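Local coordinates for beta-N-acetylhexosaminidase (Streptomyces plicatus, PDB 5FCZ), which probably removes terminal beta-linked N-acetylhexosamine residues from glycans and glycosides, as a family 20 glycoside hydrolase, at residues A362-W367 against T388-S393; W367-T372 against P394-Y399; L400-T405 against S413-V418. All coordinates share one frame; numbering follows the deposited sequence.

Interaction 1 (A362-W367 against T388-S393); sequences ALVQYW and TGLILS. With TNX (1,5-anhydro-2-deoxy-2-(ethanethioylamino)-D-arabino-hex-1-enitol), chain B.
Leu363 to Tyr366 and Gly389 to Leu392 are neighbouring parallel strands, paired one to one in a wholly buried contact of the catalytic domain. Their short axes approach to 4.6 Å and are inclined to each other by 27°. A ladder of backbone bonds fixes the register: Gly389 N to Ala362 O, Val364 N to Gly389 O, Ile391 N to Val364 O at 2.8 Å, Tyr366 N to Ile391 O at 2.7 Å and Ser393 N to Tyr366 O. Helix 374-385 links the two strands, which makes this one beta-alpha-beta unit of the TIM barrel. Tyr366 and Leu390 lie against that helix, and Val364 CG2 runs beside Leu390 CD1 at 3.9 Å. On the other sheet face Leu363 CD2 meets Ile391 CD1, also at 3.9 Å. Gln365 holds CG anti to its backbone N (chi1 -178°) and extends onward, so that NE2 donates a hydrogen bond to Ser393 OG at 3.0 Å, close to the amide plane. Glu444 takes a second bond from NE2 and His315 binds OE1, so three partners fix the rotation of the amide. At the strand end, methyl C8 of the bound thioamide TNX sits over the centre of the Trp367 ring, 3.6 Å above its plane.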
loop_
_atom_site.group_PDB
_atom_site.type_symbol
_atom_site.label_atom_id
_atom_site.label_comp_id
_atom_site.label_asym_id
_atom_site.label_seq_id
_atom_site.Cartn_x
_atom_site.Cartn_y
_atom_site.Cartn_z
ATOM N N ALA A 362 -7.061 18.734 3.153
ATOM C CA ALA A 362 -6.342 18.032 2.100
ATOM C C ALA A 362 -5.003 17.479 2.589
ATOM O O ALA A 362 -4.388 17.998 3.529
ATOM C CB ALA A 362 -6.097 18.974 0.901
ATOM N N LEU A 363 -4.551 16.419 1.918
ATOM C CA LEU A 363 -3.220 15.854 2.094
ATOM C C LEU A 363 -2.460 15.969 0.792
ATOM O O LEU A 363 -3.062 15.996 -0.285
ATOM C CB LEU A 363 -3.263 14.379 2.470
ATOM C CG LEU A 363 -3.771 14.008 3.863
ATOM C CD1 LEU A 363 -5.239 13.995 3.869
ATOM C CD2 LEU A 363 -3.239 12.639 4.256
ATOM N N VAL A 364 -1.127 16.001 0.875
ATOM C CA VAL A 364 -0.335 15.963 -0.346
ATOM C C VAL A 364 0.741 14.913 -0.193
ATOM O O VAL A 364 1.275 14.677 0.896
ATOM C CB VAL A 364 0.300 17.321 -0.728
ATOM C CG1 VAL A 364 -0.777 18.308 -1.055
ATOM C CG2 VAL A 364 1.218 17.843 0.378
ATOM N N GLN A 365 1.076 14.309 -1.314
ATOM C CA GLN A 365 2.004 13.203 -1.373
ATOM C C GLN A 365 3.278 13.732 -1.996
ATOM O O GLN A 365 3.287 14.116 -3.167
ATOM C CB GLN A 365 1.407 12.067 -2.186
ATOM C CG GLN A 365 2.315 10.914 -2.221
ATOM C CD GLN A 365 1.625 9.662 -2.656
ATOM O OE1 GLN A 365 0.415 9.671 -2.970
ATOM N NE2 GLN A 365 2.387 8.563 -2.688
ATOM N N TYR A 366 4.346 13.763 -1.215
ATOM C CA TYR A 366 5.608 14.308 -1.665
ATOM C C TYR A 366 6.412 13.221 -2.359
ATOM O O TYR A 366 6.713 12.195 -1.750
ATOM C CB TYR A 366 6.383 14.866 -0.486
ATOM C CG TYR A 366 7.775 15.341 -0.854
ATOM C CD1 TYR A 366 7.982 16.607 -1.392
ATOM C CD2 TYR A 366 8.879 14.512 -0.676
ATOM C CE1 TYR A 366 9.264 17.036 -1.719
ATOM C CE2 TYR A 366 10.149 14.926 -1.005
ATOM C CZ TYR A 366 10.342 16.192 -1.511
ATOM O OH TYR A 366 11.615 16.607 -1.836
ATOM N N TRP A 367 6.778 13.458 -3.621
ATOM C CA TRP A 367 7.531 12.485 -4.398
ATOM C C TRP A 367 8.846 13.058 -4.897
ATOM O O TRP A 367 9.430 12.535 -5.849
ATOM C CB TRP A 367 6.697 11.954 -5.567
ATOM C CG TRP A 367 6.202 12.957 -6.551
ATOM C CD1 TRP A 367 5.199 13.824 -6.368
ATOM C CD2 TRP A 367 6.682 13.165 -7.895
ATOM N NE1 TRP A 367 5.012 14.586 -7.508
ATOM C CE2 TRP A 367 5.922 14.198 -8.453
ATOM C CE3 TRP A 367 7.692 12.588 -8.661
ATOM C CZ2 TRP A 367 6.128 14.663 -9.737
ATOM C CZ3 TRP A 367 7.899 13.053 -9.934
ATOM C CH2 TRP A 367 7.115 14.078 -10.464
ATOM N N THR A 388 -1.888 21.354 5.811
ATOM C CA THR A 388 -1.958 20.254 4.866
ATOM C C THR A 388 -1.168 19.060 5.403
ATOM O O THR A 388 0.002 19.195 5.768
ATOM C CB THR A 388 -1.394 20.731 3.528
ATOM O OG1 THR A 388 -2.031 21.979 3.175
ATOM C CG2 THR A 388 -1.604 19.706 2.416
ATOM N N GLY A 389 -1.801 17.893 5.480
ATOM C CA GLY A 389 -1.066 16.702 5.854
ATOM C C GLY A 389 -0.099 16.278 4.763
ATOM O O GLY A 389 -0.317 16.509 3.572
ATOM N N LEU A 390 0.967 15.612 5.181
ATOM C CA LEU A 390 2.039 15.165 4.301
ATOM C C LEU A 390 2.099 13.651 4.255
ATOM O O LEU A 390 2.291 12.992 5.293
ATOM C CB LEU A 390 3.377 15.686 4.803
ATOM C CG LEU A 390 4.050 16.811 4.058
ATOM C CD1 LEU A 390 3.067 17.912 3.827
ATOM C CD2 LEU A 390 5.265 17.281 4.884
ATOM N N ILE A 391 2.002 13.108 3.052
ATOM C CA ILE A 391 2.376 11.726 2.796
ATOM C C ILE A 391 3.732 11.735 2.123
ATOM O O ILE A 391 3.885 12.322 1.049
ATOM C CB ILE A 391 1.351 11.017 1.906
ATOM C CG1 ILE A 391 -0.034 11.092 2.530
ATOM C CG2 ILE A 391 1.765 9.573 1.702
ATOM C CD1 ILE A 391 -1.140 10.746 1.535
ATOM N N LEU A 392 4.691 11.032 2.705
ATOM C CA LEU A 392 6.047 10.996 2.189
ATOM C C LEU A 392 6.269 9.744 1.342
ATOM O O LEU A 392 6.129 8.609 1.823
ATOM C CB LEU A 392 7.057 11.040 3.332
ATOM C CG LEU A 392 7.047 12.284 4.213
ATOM C CD1 LEU A 392 8.227 12.226 5.183
ATOM C CD2 LEU A 392 7.101 13.555 3.346
ATOM N N SER A 393 6.666 9.942 0.091
ATOM C CA SER A 393 7.050 8.831 -0.776
ATOM C C SER A 393 8.171 9.280 -1.698
ATOM O O SER A 393 8.025 9.279 -2.923
ATOM C CB SER A 393 5.837 8.292 -1.544
ATOM O OG SER A 393 5.261 9.241 -2.397
HETATM C C1 TNX B . 6.747 10.095 -12.525
HETATM S S7 TNX B . 5.980 9.806 -9.855
HETATM C C2 TNX B . 5.436 10.015 -12.453
HETATM C C3 TNX B . 4.719 8.762 -12.972
HETATM C C4 TNX B . 5.831 7.762 -13.373
HETATM C C5 TNX B . 6.942 7.751 -12.299
HETATM C C6 TNX B . 8.088 6.869 -12.771
HETATM C C7 TNX B . 4.759 10.807 -10.392
HETATM C C8 TNX B . 3.756 11.410 -9.431
HETATM N N2 TNX B . 4.690 10.988 -11.706
HETATM O O3 TNX B . 3.854 9.096 -14.016
HETATM O O4 TNX B . 5.257 6.501 -13.498
HETATM O O5 TNX B . 7.493 9.058 -12.048
HETATM O O6 TNX B . 8.827 6.439 -11.660
#

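Interaction 2 (W367-T372 against P394-Y399); sequences WGLDRT and PADRTY. With TNX (1,5-anhydro-2-deoxy-2-(ethanethioylamino)-D-arabino-hex-1-enitol), chain B.
Trp367 CB packs 3.9 Å from Tyr399 CZ at the buried end of this contact, where two loops leave the barrel strands and meet beside the ligand. The two side chains cross obliquely; TNX S7 comes to 3.5 Å from Trp367 CE3, and Trp367 NE1 bonds to Gln352 OE1. Replacing Trp367 by an alanine would remove the indole plate and would probably leave the thioacetamide group without the surface it lies on and Gln352 OE1 without its N-H partner. Next along the loop the backbones close up: Ala395 N donates to Gly368 O at 3.1 Å, from above the carbonyl plane, and Pro394 CA touches the same oxygen. Ala395 CB rests on Trp367 O at 3.5 Å. Buried Asp396 belongs to this close-packed part: with CG between its backbone N and carbonyl carbon (chi1 59°), it brings OD2 against Leu369 CB and accepts from Asp370 N at 2.9 Å, nearly straight (169°), on the syn side though 32° out of the carboxylate plane. The looser, solvent side begins at exposed Asp370: its OD2 stays 4.1 Å from NH2 of partly exposed Arg397, too far for a salt bridge, while Arg397 NH1 bonds to Arg422 O. Asp370 OD2 is also 3.9 Å from Asp396 OD2, yet both form salt bridges with Arg422, whose charge is likely to offset the repulsion between the carboxylates.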
loop_
_atom_site.group_PDB
_atom_site.type_symbol
_atom_site.label_atom_id
_atom_site.label_comp_id
_atom_site.label_asym_id
_atom_site.label_seq_id
_atom_site.Cartn_x
_atom_site.Cartn_y
_atom_site.Cartn_z
ATOM N N TRP A 367 6.778 13.458 -3.621
ATOM C CA TRP A 367 7.531 12.485 -4.398
ATOM C C TRP A 367 8.846 13.058 -4.897
ATOM O O TRP A 367 9.430 12.535 -5.849
ATOM C CB TRP A 367 6.697 11.954 -5.567
ATOM C CG TRP A 367 6.202 12.957 -6.551
ATOM C CD1 TRP A 367 5.199 13.824 -6.368
ATOM C CD2 TRP A 367 6.682 13.165 -7.895
ATOM N NE1 TRP A 367 5.012 14.586 -7.508
ATOM C CE2 TRP A 367 5.922 14.198 -8.453
ATOM C CE3 TRP A 367 7.692 12.588 -8.661
ATOM C CZ2 TRP A 367 6.128 14.663 -9.737
ATOM C CZ3 TRP A 367 7.899 13.053 -9.934
ATOM C CH2 TRP A 367 7.115 14.078 -10.464
ATOM N N GLY A 368 9.333 14.109 -4.250
ATOM C CA GLY A 368 10.648 14.631 -4.538
ATOM C C GLY A 368 11.745 13.701 -4.047
ATOM O O GLY A 368 11.506 12.617 -3.517
ATOM N N LEU A 369 12.982 14.148 -4.262
ATOM C CA LEU A 369 14.185 13.389 -3.977
ATOM C C LEU A 369 15.206 14.328 -3.348
ATOM O O LEU A 369 14.932 15.515 -3.128
ATOM C CB LEU A 369 14.815 12.788 -5.228
ATOM C CG LEU A 369 14.200 12.636 -6.599
ATOM C CD1 LEU A 369 13.661 13.888 -7.161
ATOM C CD2 LEU A 369 15.337 12.138 -7.498
ATOM N N ASP A 370 16.412 13.805 -3.100
ATOM C CA ASP A 370 17.470 14.640 -2.537
ATOM C C ASP A 370 17.843 15.776 -3.473
ATOM O O ASP A 370 18.052 16.900 -3.017
ATOM C CB ASP A 370 18.703 13.807 -2.221
ATOM C CG ASP A 370 18.533 12.953 -0.980
ATOM O OD1 ASP A 370 17.564 13.163 -0.204
ATOM O OD2 ASP A 370 19.401 12.089 -0.769
ATOM N N ARG A 371 17.915 15.518 -4.787
ATOM C CA ARG A 371 18.256 16.579 -5.738
ATOM C C ARG A 371 17.148 17.620 -5.919
ATOM O O ARG A 371 17.335 18.581 -6.680
ATOM C CB ARG A 371 18.625 15.978 -7.106
ATOM C CG ARG A 371 17.482 15.282 -7.894
ATOM C CD ARG A 371 18.018 14.470 -9.139
ATOM N NE ARG A 371 18.811 15.357 -10.011
ATOM C CZ ARG A 371 19.554 14.981 -11.065
ATOM N NH1 ARG A 371 19.631 13.699 -11.440
ATOM N NH2 ARG A 371 20.238 15.906 -11.751
ATOM N N THR A 372 15.999 17.454 -5.278
ATOM C CA THR A 372 14.939 18.440 -5.404
ATOM C C THR A 372 15.422 19.753 -4.792
ATOM O O THR A 372 16.162 19.772 -3.806
ATOM C CB THR A 372 13.640 17.951 -4.715
ATOM O OG1 THR A 372 13.151 16.754 -5.324
ATOM C CG2 THR A 372 12.539 18.977 -4.793
ATOM N N PRO A 394 9.327 9.639 -1.136
ATOM C CA PRO A 394 10.418 10.145 -1.982
ATOM C C PRO A 394 10.835 9.136 -3.042
ATOM O O PRO A 394 10.928 7.931 -2.788
ATOM C CB PRO A 394 11.565 10.425 -0.992
ATOM C CG PRO A 394 10.991 10.340 0.394
ATOM C CD PRO A 394 9.724 9.508 0.282
ATOM N N ALA A 395 11.104 9.658 -4.246
ATOM C CA ALA A 395 11.321 8.805 -5.408
ATOM C C ALA A 395 12.661 8.107 -5.349
ATOM O O ALA A 395 12.851 7.079 -6.017
ATOM C CB ALA A 395 11.200 9.629 -6.700
ATOM N N ASP A 396 13.587 8.632 -4.554
ATOM C CA ASP A 396 14.844 7.950 -4.297
ATOM C C ASP A 396 14.829 7.240 -2.952
ATOM O O ASP A 396 15.890 6.934 -2.399
ATOM C CB ASP A 396 16.000 8.951 -4.401
ATOM C CG ASP A 396 15.863 10.110 -3.428
ATOM O OD1 ASP A 396 14.839 10.174 -2.709
ATOM O OD2 ASP A 396 16.778 10.960 -3.373
ATOM N N ARG A 397 13.636 6.975 -2.410
ATOM C CA ARG A 397 13.501 6.133 -1.224
ATOM C C ARG A 397 12.516 4.986 -1.391
ATOM O O ARG A 397 12.862 3.834 -1.115
ATOM C CB ARG A 397 13.067 6.974 -0.037
ATOM C CG ARG A 397 14.037 8.066 0.269
ATOM C CD ARG A 397 15.297 7.508 0.911
ATOM N NE ARG A 397 16.257 8.572 1.188
ATOM C CZ ARG A 397 17.324 8.445 1.964
ATOM N NH1 ARG A 397 17.597 7.314 2.587
ATOM N NH2 ARG A 397 18.119 9.473 2.129
ATOM N N THR A 398 11.283 5.276 -1.814
ATOM C CA THR A 398 10.228 4.283 -1.726
ATOM C C THR A 398 9.569 3.950 -3.056
ATOM O O THR A 398 8.554 3.256 -3.064
ATOM C CB THR A 398 9.162 4.752 -0.735
ATOM O OG1 THR A 398 8.546 5.927 -1.258
ATOM C CG2 THR A 398 9.784 5.053 0.661
ATOM N N TYR A 399 10.112 4.398 -4.177
ATOM C CA TYR A 399 9.548 4.057 -5.476
ATOM C C TYR A 399 10.023 2.659 -5.813
ATOM O O TYR A 399 11.191 2.474 -6.131
ATOM C CB TYR A 399 9.973 5.065 -6.542
ATOM C CG TYR A 399 9.025 6.250 -6.669
ATOM C CD1 TYR A 399 8.347 6.718 -5.566
ATOM C CD2 TYR A 399 8.803 6.879 -7.896
ATOM C CE1 TYR A 399 7.463 7.778 -5.667
ATOM C CE2 TYR A 399 7.950 7.901 -8.016
ATOM C CZ TYR A 399 7.248 8.351 -6.888
ATOM O OH TYR A 399 6.330 9.384 -6.945
HETATM C C1 TNX B . 6.747 10.095 -12.525
HETATM S S7 TNX B . 5.980 9.806 -9.855
HETATM C C2 TNX B . 5.436 10.015 -12.453
HETATM C C3 TNX B . 4.719 8.762 -12.972
HETATM C C4 TNX B . 5.831 7.762 -13.373
HETATM C C5 TNX B . 6.942 7.751 -12.299
HETATM C C6 TNX B . 8.088 6.869 -12.771
HETATM C C7 TNX B . 4.759 10.807 -10.392
HETATM C C8 TNX B . 3.756 11.410 -9.431
HETATM N N2 TNX B . 4.690 10.988 -11.706
HETATM O O3 TNX B . 3.854 9.096 -14.016
HETATM O O4 TNX B . 5.257 6.501 -13.498
HETATM O O5 TNX B . 7.493 9.058 -12.048
HETATM O O6 TNX B . 8.827 6.439 -11.660
#

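Interaction 3 (L400-T405 against S413-V418); sequences LDMKYT and SWAGYV. With TNX (1,5-anhydro-2-deoxy-2-(ethanethioylamino)-D-arabino-hex-1-enitol), chain B.
Met402 is bent at chi2 and chi3, both near 60°, which folds its thioether back over the indole of Trp414, itself swung to a position between its backbone N and carbonyl carbon (chi1 69°). SD lies over the face of the five-membered ring, 4.5 Å from its centroid, a Met-aromatic contact. CE sits off-centre on the same face as a CH-pi donor and touches Ala415 CB at 3.6 Å. Ala415 is held there by the type I turn from Ser413 to Gly416. With one face backed by the methionine, the Trp414 edge is turned to the sugar: NE1 donates almost straight, at 175°, to TNX O6 2.9 Å away. The same hydroxyl donates to Asp401 OD2 at 2.7 Å, so one residue from each segment grips O6, consistent with a pocket that recognises the sugar's exocyclic hydroxymethyl group. Farther from the ligand, Val418 N bonds to Lys403 O at 2.9 Å, and Lys403 CB meets the Tyr417 ring edge at CD1, 3.8 Å away; its amine reaches Thr408 O instead. Met402 CG also packs against Val418 CG2 at 3.9 Å. Both segments belong to the long loop between strand 389-392 and helix 420-424. Arg465 of helix 465-474 binds the carbonyls of Met402 and Val418, while Leu400 packs between that helix and strand 440-447.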
loop_
_atom_site.group_PDB
_atom_site.type_symbol
_atom_site.label_atom_id
_atom_site.label_comp_id
_atom_site.label_asym_id
_atom_site.label_seq_id
_atom_site.Cartn_x
_atom_site.Cartn_y
_atom_site.Cartn_z
ATOM N N LEU A 400 9.134 1.660 -5.711
ATOM C CA LEU A 400 9.532 0.272 -5.960
ATOM C C LEU A 400 9.815 -0.004 -7.429
ATOM O O LEU A 400 10.435 -1.023 -7.737
ATOM C CB LEU A 400 8.457 -0.682 -5.438
ATOM C CG LEU A 400 8.107 -0.398 -3.975
ATOM C CD1 LEU A 400 6.849 -1.130 -3.559
ATOM C CD2 LEU A 400 9.276 -0.746 -3.070
ATOM N N ASP A 401 9.440 0.894 -8.334
ATOM C CA ASP A 401 9.829 0.723 -9.725
ATOM C C ASP A 401 11.257 1.162 -10.008
ATOM O O ASP A 401 11.721 0.945 -11.127
ATOM C CB ASP A 401 8.885 1.497 -10.657
ATOM C CG ASP A 401 8.913 2.999 -10.401
ATOM O OD1 ASP A 401 8.977 3.389 -9.206
ATOM O OD2 ASP A 401 8.887 3.783 -11.379
ATOM N N MET A 402 11.957 1.779 -9.051
ATOM C CA MET A 402 13.321 2.267 -9.270
ATOM C C MET A 402 14.342 1.126 -9.156
ATOM O O MET A 402 14.315 0.344 -8.196
ATOM C CB MET A 402 13.662 3.369 -8.261
ATOM C CG MET A 402 14.522 4.458 -8.854
ATOM S SD MET A 402 13.673 5.382 -10.180
ATOM C CE MET A 402 12.171 6.015 -9.400
ATOM N N LYS A 403 15.248 1.051 -10.133
ATOM C CA LYS A 403 16.290 0.041 -10.152
ATOM C C LYS A 403 17.097 0.066 -8.874
ATOM O O LYS A 403 17.330 1.119 -8.277
ATOM C CB LYS A 403 17.251 0.269 -11.329
ATOM C CG LYS A 403 16.634 0.177 -12.675
ATOM C CD LYS A 403 17.668 0.029 -13.753
ATOM C CE LYS A 403 17.103 0.388 -15.128
ATOM N NZ LYS A 403 17.012 -0.803 -16.021
ATOM N N TYR A 404 17.582 -1.117 -8.504
ATOM C CA TYR A 404 18.439 -1.258 -7.331
ATOM C C TYR A 404 19.849 -0.773 -7.637
ATOM O O TYR A 404 20.475 -0.093 -6.816
ATOM C CB TYR A 404 18.498 -2.726 -6.884
ATOM C CG TYR A 404 17.179 -3.370 -6.540
ATOM C CD1 TYR A 404 16.580 -3.133 -5.315
ATOM C CD2 TYR A 404 16.559 -4.253 -7.416
ATOM C CE1 TYR A 404 15.402 -3.724 -4.992
ATOM C CE2 TYR A 404 15.366 -4.863 -7.087
ATOM C CZ TYR A 404 14.802 -4.592 -5.876
ATOM O OH TYR A 404 13.620 -5.162 -5.528
ATOM N N THR A 405 20.339 -1.144 -8.816
ATOM C CA THR A 405 21.657 -0.833 -9.326
ATOM C C THR A 405 21.504 -0.580 -10.816
ATOM O O THR A 405 20.439 -0.806 -11.386
ATOM C CB THR A 405 22.637 -1.981 -9.145
ATOM O OG1 THR A 405 22.373 -2.942 -10.186
ATOM C CG2 THR A 405 22.471 -2.617 -7.784
ATOM N N SER A 413 15.433 4.567 -13.677
ATOM C CA SER A 413 16.570 5.108 -12.940
ATOM C C SER A 413 16.569 6.628 -12.895
ATOM O O SER A 413 17.554 7.221 -12.453
ATOM C CB SER A 413 17.902 4.624 -13.565
ATOM O OG SER A 413 17.933 4.922 -14.947
ATOM N N TRP A 414 15.505 7.282 -13.330
ATOM C CA TRP A 414 15.517 8.731 -13.360
ATOM C C TRP A 414 15.798 9.319 -11.983
ATOM O O TRP A 414 16.281 10.448 -11.883
ATOM C CB TRP A 414 14.191 9.241 -13.913
ATOM C CG TRP A 414 12.975 9.032 -13.040
ATOM C CD1 TRP A 414 12.068 8.024 -13.141
ATOM C CD2 TRP A 414 12.521 9.875 -11.966
ATOM N NE1 TRP A 414 11.070 8.183 -12.193
ATOM C CE2 TRP A 414 11.329 9.310 -11.461
ATOM C CE3 TRP A 414 13.008 11.043 -11.383
ATOM C CZ2 TRP A 414 10.610 9.879 -10.394
ATOM C CZ3 TRP A 414 12.298 11.610 -10.326
ATOM C CH2 TRP A 414 11.098 11.025 -9.846
ATOM N N ALA A 415 15.497 8.581 -10.918
ATOM C CA ALA A 415 15.753 9.023 -9.558
ATOM C C ALA A 415 17.061 8.462 -9.009
ATOM O O ALA A 415 17.266 8.460 -7.786
ATOM C CB ALA A 415 14.591 8.611 -8.636
ATOM N N GLY A 416 17.920 7.942 -9.875
ATOM C CA GLY A 416 19.107 7.223 -9.418
ATOM C C GLY A 416 18.767 5.780 -9.104
ATOM O O GLY A 416 17.712 5.249 -9.503
ATOM N N TYR A 417 19.672 5.142 -8.365
ATOM C CA TYR A 417 19.533 3.748 -7.965
ATOM C C TYR A 417 19.172 3.685 -6.487
ATOM O O TYR A 417 19.659 4.491 -5.690
ATOM C CB TYR A 417 20.835 2.985 -8.273
ATOM C CG TYR A 417 21.139 3.071 -9.742
ATOM C CD1 TYR A 417 20.317 2.414 -10.664
ATOM C CD2 TYR A 417 22.186 3.853 -10.225
ATOM C CE1 TYR A 417 20.542 2.507 -12.012
ATOM C CE2 TYR A 417 22.415 3.963 -11.591
ATOM C CZ TYR A 417 21.593 3.283 -12.480
ATOM O OH TYR A 417 21.790 3.368 -13.840
ATOM N N VAL A 418 18.320 2.729 -6.105
ATOM C CA VAL A 418 17.793 2.676 -4.740
ATOM C C VAL A 418 17.984 1.256 -4.216
ATOM O O VAL A 418 17.169 0.358 -4.466
ATOM C CB VAL A 418 16.339 3.137 -4.652
ATOM C CG1 VAL A 418 15.901 3.210 -3.211
ATOM C CG2 VAL A 418 16.213 4.545 -5.306
HETATM C C1 TNX B . 6.747 10.095 -12.525
HETATM S S7 TNX B . 5.980 9.806 -9.855
HETATM C C2 TNX B . 5.436 10.015 -12.453
HETATM C C3 TNX B . 4.719 8.762 -12.972
HETATM C C4 TNX B . 5.831 7.762 -13.373
HETATM C C5 TNX B . 6.942 7.751 -12.299
HETATM C C6 TNX B . 8.088 6.869 -12.771
HETATM C C7 TNX B . 4.759 10.807 -10.392
HETATM C C8 TNX B . 3.756 11.410 -9.431
HETATM N N2 TNX B . 4.690 10.988 -11.706
HETATM O O3 TNX B . 3.854 9.096 -14.016
HETATM O O4 TNX B . 5.257 6.501 -13.498
HETATM O O5 TNX B . 7.493 9.058 -12.048
HETATM O O6 TNX B . 8.827 6.439 -11.660
#

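In the fold
All three contacts fall within the family 20 catalytic domain and follow one another from the barrel strands into the loops beyond their C-terminal ends, where TNX lies. Interaction 1 pairs strands 363-366 and 389-392; interaction 2, sharing Trp367, joins the loops that follow them, the two centres lying about 13 Å apart. Their segments alternate along the chain. Interaction 3 comes later, inside the loop from strand 389-392 to helix 420-424, its centre about 10 Å from that of interaction 2 and about 21 Å from that of interaction 1. Trp414 CH2 bridges them, 3.4 Å from Ala395 CB and 3.8 Å from Trp367 CZ3. Each contact touches TNX, so strands and loops shape one sugar pocket.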